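Local coordinates for protein carboxypeptidase A inhibitor (Ascaris suum, PDB 3FJU) that inhibits carboxypeptidase A, a metalloprotease, as a small secreted protein cross-linked by five disulfides, at residues 1-6 with 17-23; 36-42 with 56-62. All blocks are in the same frame, centred on the assembly; numbering follows the deposited sequence.

In the fold
From the N terminus, contact 1 closes when segment 17-23, from the end of the first strand of hairpin 15-17/22-24 through its turn into the second, comes back beside residues 1-6. Helix 26-36 then leads into residues 36-42, and contact 2 closes after residues 43-55, when 56-62 of the hairpin 55-57/60-62 returns beside them. The closures are in series and neither crosses the other; their centres lie about 14 Å apart, on opposite sides of the chain's centre. Each adds an extended segment to a hairpin through a single antiparallel bridge, Lys3 to Ile22 and Pro40 to Cys60. They touch where Asn20 ND2 probably donates to Pro40 O and where Ile22 packs on Cys41, joining the two halves.

Contact 1: 1-6 with 17-23; sequences VRKCLS and VQKNKIC
Cys4, Lys21 and Cys23 bury the most surface where the N-terminal segment lies along the beta hairpin 15-17/22-24. Lys3 and Ile22 form a non-hydrogen-bonded antiparallel pair, CA to CA 4.5 Å, and the backbone bonds flank it: Cys23 N gives to Arg2 O at 2.9 Å, and Cys4 N gives to Lys21 O over a longer 3.3 Å. The hairpin turns through a G1 beta bulge, with Lys21 and Ile22 both opposite Val17.

Lys21 O is gripped by two donors on opposite faces of its carbonyl plane. One is Cys4 N; the other is Lys3 NZ, 2.9 Å from Lys21 O. Two bends in the Lys3 chain (chi2 -69°, chi3 -66°) bring its ammonium group back to the hairpin. The Lys21 side chain takes a different course. Its CB and CD pass alongside Cys4 O, with Lys21 CB 3.3 Å from that oxygen, and NZ then holds the backbone oxygen Gln18 O and the amide oxygen Gln18 OE1. The second of these bonds helps set the amide of Gln18, whose NE2 donates to Leu5 O in a nearly straight bond, 172° at the hydrogen.

The two cysteines pack together without being joined: Cys4 CB is 3.7 Å from Cys23 SG. Their disulfides, Cys4-Cys16 and Cys10-Cys23, tie the N-terminal part of this I44-family inhibitor to the hairpin. The aliphatic part of Arg2 runs past Cys23 SG while its guanidinium leads off to Asp9 O. Val1 CG2 and Ile22 CG2 meet with their side chains at about a right angle. Beside them a water accepts from Arg2 N and donates to Cys23 O, 2.7 Å away.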
loop_
_atom_site.group_PDB
_atom_site.type_symbol
_atom_site.label_atom_id
_atom_site.label_comp_id
_atom_site.label_asym_id
_atom_site.label_seq_id
_atom_site.Cartn_x
_atom_site.Cartn_y
_atom_site.Cartn_z
ATOM N N VAL B 1 27.060 16.607 -8.200
ATOM C CA VAL B 1 26.259 17.786 -7.747
ATOM C C VAL B 1 27.064 19.081 -7.831
ATOM O O VAL B 1 28.263 19.114 -7.524
ATOM C CB VAL B 1 25.703 17.599 -6.302
ATOM C CG1 VAL B 1 26.838 17.689 -5.274
ATOM C CG2 VAL B 1 24.652 18.635 -5.974
ATOM N N ARG B 2 26.397 20.149 -8.246
ATOM C CA ARG B 2 26.957 21.478 -8.156
ATOM C C ARG B 2 26.002 22.324 -7.348
ATOM O O ARG B 2 24.825 22.444 -7.683
ATOM C CB ARG B 2 27.169 22.075 -9.556
ATOM C CG ARG B 2 27.674 23.497 -9.539
ATOM C CD ARG B 2 27.783 24.039 -10.947
ATOM N NE ARG B 2 29.073 23.682 -11.497
ATOM C CZ ARG B 2 30.064 24.549 -11.671
ATOM N NH1 ARG B 2 29.886 25.835 -11.378
ATOM N NH2 ARG B 2 31.218 24.137 -12.169
ATOM N N LYS B 3 26.512 22.887 -6.255
ATOM C CA LYS B 3 25.734 23.764 -5.392
ATOM C C LYS B 3 25.655 25.169 -5.978
ATOM O O LYS B 3 26.548 25.596 -6.757
ATOM C CB LYS B 3 26.358 23.800 -3.996
ATOM C CG LYS B 3 26.413 22.447 -3.302
ATOM C CD LYS B 3 25.019 21.936 -2.921
ATOM C CE LYS B 3 24.347 22.805 -1.858
ATOM N NZ LYS B 3 22.907 22.464 -1.703
ATOM N N CYS B 4 24.601 25.889 -5.596
ATOM C CA CYS B 4 24.321 27.213 -6.161
ATOM C C CYS B 4 23.467 28.033 -5.206
ATOM O O CYS B 4 22.810 27.480 -4.304
ATOM C CB CYS B 4 23.579 27.068 -7.507
ATOM S SG CYS B 4 22.052 26.092 -7.375
ATOM N N LEU B 5 23.473 29.347 -5.422
ATOM C CA LEU B 5 22.557 30.273 -4.756
ATOM C C LEU B 5 21.695 31.011 -5.780
ATOM O O LEU B 5 20.605 31.495 -5.445
ATOM C CB LEU B 5 23.316 31.255 -3.857
ATOM C CG LEU B 5 24.191 30.683 -2.727
ATOM C CD1 LEU B 5 24.976 31.803 -2.061
ATOM C CD2 LEU B 5 23.371 29.904 -1.705
ATOM N N SER B 6 22.198 31.105 -7.015
ATOM C CA SER B 6 21.461 31.673 -8.136
ATOM C C SER B 6 21.907 30.965 -9.420
ATOM O O SER B 6 22.919 30.243 -9.428
ATOM C CB SER B 6 21.692 33.190 -8.240
ATOM O OG SER B 6 22.988 33.504 -8.725
ATOM N N VAL B 17 18.046 25.202 -8.393
ATOM C CA VAL B 17 16.825 24.788 -7.709
ATOM C C VAL B 17 16.848 25.404 -6.305
ATOM O O VAL B 17 17.697 25.060 -5.475
ATOM C CB VAL B 17 16.695 23.247 -7.661
ATOM C CG1 VAL B 17 15.389 22.840 -6.960
ATOM C CG2 VAL B 17 16.717 22.670 -9.090
ATOM N N GLN B 18 15.909 26.303 -6.026
ATOM C CA GLN B 18 15.993 27.048 -4.770
ATOM C C GLN B 18 15.691 26.235 -3.521
ATOM O O GLN B 18 16.263 26.504 -2.462
ATOM C CB GLN B 18 15.162 28.327 -4.817
ATOM C CG GLN B 18 15.790 29.430 -5.695
ATOM C CD GLN B 18 17.138 29.933 -5.190
ATOM O OE1 GLN B 18 17.396 29.988 -3.985
ATOM N NE2 GLN B 18 18.012 30.291 -6.121
ATOM N N LYS B 19 14.834 25.226 -3.645
ATOM C CA LYS B 19 14.462 24.433 -2.482
ATOM C C LYS B 19 15.674 23.705 -1.875
ATOM O O LYS B 19 15.868 23.716 -0.645
ATOM C CB LYS B 19 13.330 23.462 -2.825
ATOM C CG LYS B 19 12.407 23.183 -1.673
ATOM C CD LYS B 19 11.190 22.357 -2.069
ATOM C CE LYS B 19 10.034 23.198 -2.577
ATOM N NZ LYS B 19 8.744 22.441 -2.509
ATOM N N ASN B 20 16.510 23.113 -2.732
ATOM C CA ASN B 20 17.680 22.358 -2.264
ATOM C C ASN B 20 19.055 22.909 -2.679
ATOM O O ASN B 20 20.073 22.311 -2.381
ATOM C CB ASN B 20 17.545 20.852 -2.576
ATOM C CG ASN B 20 17.472 20.553 -4.078
ATOM O OD1 ASN B 20 17.389 21.465 -4.906
ATOM N ND2 ASN B 20 17.481 19.267 -4.427
ATOM N N LYS B 21 19.058 24.038 -3.386
ATOM C CA LYS B 21 20.294 24.761 -3.760
ATOM C C LYS B 21 21.266 23.903 -4.570
ATOM O O LYS B 21 22.465 23.811 -4.277
ATOM C CB LYS B 21 20.980 25.371 -2.523
ATOM C CG LYS B 21 20.093 26.351 -1.778
ATOM C CD LYS B 21 19.763 27.565 -2.618
ATOM C CE LYS B 21 19.153 28.660 -1.759
ATOM N NZ LYS B 21 17.679 28.528 -1.608
ATOM N N ILE B 22 20.724 23.240 -5.579
ATOM C CA ILE B 22 21.556 22.506 -6.516
ATOM C C ILE B 22 21.201 22.901 -7.939
ATOM O O ILE B 22 20.076 23.330 -8.238
ATOM C CB ILE B 22 21.465 20.955 -6.371
ATOM C CG1 ILE B 22 20.119 20.422 -6.897
ATOM C CG2 ILE B 22 21.723 20.524 -4.918
ATOM C CD1 ILE B 22 20.119 18.920 -7.240
ATOM N N CYS B 23 22.190 22.751 -8.808
ATOM C CA CYS B 23 22.012 23.005 -10.229
ATOM C C CYS B 23 21.347 21.808 -10.890
ATOM O O CYS B 23 21.631 20.643 -10.550
ATOM C CB CYS B 23 23.377 23.257 -10.866
ATOM S SG CYS B 23 24.193 24.721 -10.254
HETATM O O HOH W 1 23.981 19.710 -9.660
#

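Contact 2: 36-42 with 56-62; sequences HFTIPCK and CNKGCCW. Unlike the reference sequence in segment 56-62: Gly59 (reference Leu), Cys60 (reference Pro), Cys61 (reference Trp), Trp62 (reference Gly). With ZN (zinc ion), chain C.
His36 and Trp62 meet obliquely, their planes 44° apart, beside the beta hairpin 55-57/60-62, closed by a type I' turn from Asn57 to Cys60. Trp62 NE1 lies above the centre of the imidazole. The indole is sandwiched: His36 ND1 sits above one face, offset toward the rim, while Asn57 ND2 lies over the centre of the other, 3.2 Å above the Trp62 ring plane. Cys60 CB stands at the indole edge. Asn57 ND2 also bonds backbone of the other protein chain, which packs on Trp62 too, so this end of the hairpin belongs to the inhibitor's interface.

His36 NE2 binds zinc at 2.2 Å, with Glu35, a water at 2.1 Å and a second, long one at 2.6 Å.

Pro40 and Cys60 form a non-hydrogen-bonded antiparallel pair. Cys61 N gives to Ile39 O at 2.9 Å, and Cys41 N to Gly59 O. With chi1 at -166° the Thr38 hydroxyl swings opposite its backbone N and gives to a lone pair of Cys61 O, 2.8 Å from Thr38 OG1. The Cys41-Cys56 disulfide links the segments covalently, and Cys41 CB lies 3.8 Å from Cys61 SG, itself bonded to Cys47.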
loop_
_atom_site.group_PDB
_atom_site.type_symbol
_atom_site.label_atom_id
_atom_site.label_comp_id
_atom_site.label_asym_id
_atom_site.label_seq_id
_atom_site.Cartn_x
_atom_site.Cartn_y
_atom_site.Cartn_z
ATOM N N HIS B 36 6.206 13.941 -10.712
ATOM C CA HIS B 36 6.320 13.609 -9.290
ATOM C C HIS B 36 6.059 14.759 -8.306
ATOM O O HIS B 36 6.181 14.569 -7.078
ATOM C CB HIS B 36 7.699 12.965 -9.023
ATOM C CG HIS B 36 7.912 11.686 -9.767
ATOM N ND1 HIS B 36 7.147 10.559 -9.540
ATOM C CD2 HIS B 36 8.792 11.357 -10.744
ATOM C CE1 HIS B 36 7.560 9.587 -10.337
ATOM N NE2 HIS B 36 8.549 10.049 -11.085
ATOM N N PHE B 37 5.672 15.926 -8.826
ATOM C CA PHE B 37 5.416 17.123 -8.000
ATOM C C PHE B 37 6.500 17.356 -6.946
ATOM O O PHE B 37 6.233 17.596 -5.760
ATOM C CB PHE B 37 4.008 17.100 -7.397
ATOM C CG PHE B 37 2.935 17.189 -8.439
ATOM C CD1 PHE B 37 2.577 16.070 -9.180
ATOM C CD2 PHE B 37 2.305 18.412 -8.714
ATOM C CE1 PHE B 37 1.615 16.153 -10.191
ATOM C CE2 PHE B 37 1.318 18.497 -9.696
ATOM C CZ PHE B 37 0.971 17.353 -10.433
ATOM N N THR B 38 7.739 17.267 -7.414
ATOM C CA THR B 38 8.885 17.389 -6.546
ATOM C C THR B 38 10.071 18.015 -7.284
ATOM O O THR B 38 9.912 18.534 -8.390
ATOM C CB THR B 38 9.258 16.007 -5.984
ATOM O OG1 THR B 38 10.166 16.156 -4.892
ATOM C CG2 THR B 38 9.848 15.091 -7.074
ATOM N N ILE B 39 11.242 17.952 -6.655
ATOM C CA ILE B 39 12.453 18.602 -7.172
ATOM C C ILE B 39 13.504 17.569 -7.542
ATOM O O ILE B 39 13.457 16.430 -7.067
ATOM C CB ILE B 39 13.043 19.604 -6.137
ATOM C CG1 ILE B 39 13.513 18.866 -4.864
ATOM C CG2 ILE B 39 12.016 20.732 -5.853
ATOM C CD1 ILE B 39 14.083 19.765 -3.732
ATOM N N PRO B 40 14.457 17.951 -8.409
ATOM C CA PRO B 40 15.548 17.045 -8.762
ATOM C C PRO B 40 16.562 16.881 -7.643
ATOM O O PRO B 40 16.654 17.709 -6.725
ATOM C CB PRO B 40 16.246 17.765 -9.930
ATOM C CG PRO B 40 15.333 18.806 -10.369
ATOM C CD PRO B 40 14.552 19.211 -9.159
ATOM N N CYS B 41 17.364 15.831 -7.769
ATOM C CA CYS B 41 18.430 15.554 -6.832
ATOM C C CYS B 41 19.483 14.709 -7.535
ATOM O O CYS B 41 19.206 14.052 -8.553
ATOM C CB CYS B 41 17.891 14.797 -5.620
ATOM S SG CYS B 41 16.880 13.342 -6.090
ATOM N N LYS B 42 20.681 14.708 -6.959
ATOM C CA LYS B 42 21.775 13.847 -7.403
ATOM C C LYS B 42 22.008 12.713 -6.423
ATOM O O LYS B 42 22.436 11.624 -6.828
ATOM C CB LYS B 42 23.051 14.672 -7.581
ATOM C CG LYS B 42 22.934 15.842 -8.539
ATOM C CD LYS B 42 22.734 15.400 -9.972
ATOM C CE LYS B 42 23.327 16.435 -10.929
ATOM N NZ LYS B 42 22.590 16.427 -12.208
ATOM N N CYS B 56 16.429 10.257 -2.728
ATOM C CA CYS B 56 16.662 10.551 -4.134
ATOM C C CYS B 56 16.515 9.262 -4.906
ATOM O O CYS B 56 17.257 8.303 -4.700
ATOM C CB CYS B 56 18.032 11.174 -4.379
ATOM S SG CYS B 56 18.204 11.780 -6.064
ATOM N N ASN B 57 15.522 9.241 -5.775
ATOM C CA ASN B 57 15.240 8.068 -6.577
ATOM C C ASN B 57 15.013 8.489 -8.012
ATOM O O ASN B 57 14.127 9.302 -8.300
ATOM C CB ASN B 57 13.999 7.386 -6.012
ATOM C CG ASN B 57 13.770 6.010 -6.598
ATOM O OD1 ASN B 57 14.668 5.171 -6.603
ATOM N ND2 ASN B 57 12.555 5.764 -7.063
ATOM N N LYS B 58 15.831 7.952 -8.926
ATOM C CA LYS B 58 15.660 8.228 -10.348
ATOM C C LYS B 58 15.610 9.733 -10.657
ATOM O O LYS B 58 14.777 10.221 -11.423
ATOM C CB LYS B 58 14.453 7.472 -10.883
ATOM C CG LYS B 58 14.722 5.976 -10.818
ATOM C CD LYS B 58 13.665 5.165 -11.499
ATOM C CE LYS B 58 12.460 4.969 -10.610
ATOM N NZ LYS B 58 11.888 3.618 -10.847
ATOM N N GLY B 59 16.499 10.449 -9.997
ATOM C CA GLY B 59 16.738 11.857 -10.285
ATOM C C GLY B 59 15.807 12.858 -9.624
ATOM O O GLY B 59 15.979 14.060 -9.828
ATOM N N CYS B 60 14.824 12.378 -8.848
ATOM C CA CYS B 60 13.896 13.262 -8.111
ATOM C C CYS B 60 13.762 12.883 -6.626
ATOM O O CYS B 60 14.007 11.735 -6.255
ATOM C CB CYS B 60 12.502 13.208 -8.752
ATOM S SG CYS B 60 12.455 13.466 -10.573
ATOM N N CYS B 61 13.366 13.843 -5.783
ATOM C CA CYS B 61 13.137 13.577 -4.352
ATOM C C CYS B 61 11.796 12.894 -4.129
ATOM O O CYS B 61 10.756 13.535 -4.221
ATOM C CB CYS B 61 13.195 14.869 -3.534
ATOM S SG CYS B 61 14.869 15.575 -3.447
ATOM N N TRP B 62 11.847 11.590 -3.866
ATOM C CA TRP B 62 10.643 10.745 -3.687
ATOM C C TRP B 62 10.290 10.545 -2.226
ATOM O O TRP B 62 11.158 10.530 -1.360
ATOM C CB TRP B 62 10.931 9.344 -4.244
ATOM C CG TRP B 62 10.807 9.189 -5.751
ATOM C CD1 TRP B 62 11.269 10.039 -6.739
ATOM C CD2 TRP B 62 10.216 8.085 -6.422
ATOM N NE1 TRP B 62 10.976 9.522 -7.970
ATOM C CE2 TRP B 62 10.328 8.323 -7.806
ATOM C CE3 TRP B 62 9.578 6.908 -5.980
ATOM C CZ2 TRP B 62 9.842 7.421 -8.760
ATOM C CZ3 TRP B 62 9.098 6.011 -6.925
ATOM C CH2 TRP B 62 9.230 6.272 -8.303
HETATM ZN ZN ZN C . 9.164 9.054 -13.009
HETATM O O HOH W 2 6.667 8.796 -13.559
HETATM O O HOH W 3 11.001 8.061 -12.514
#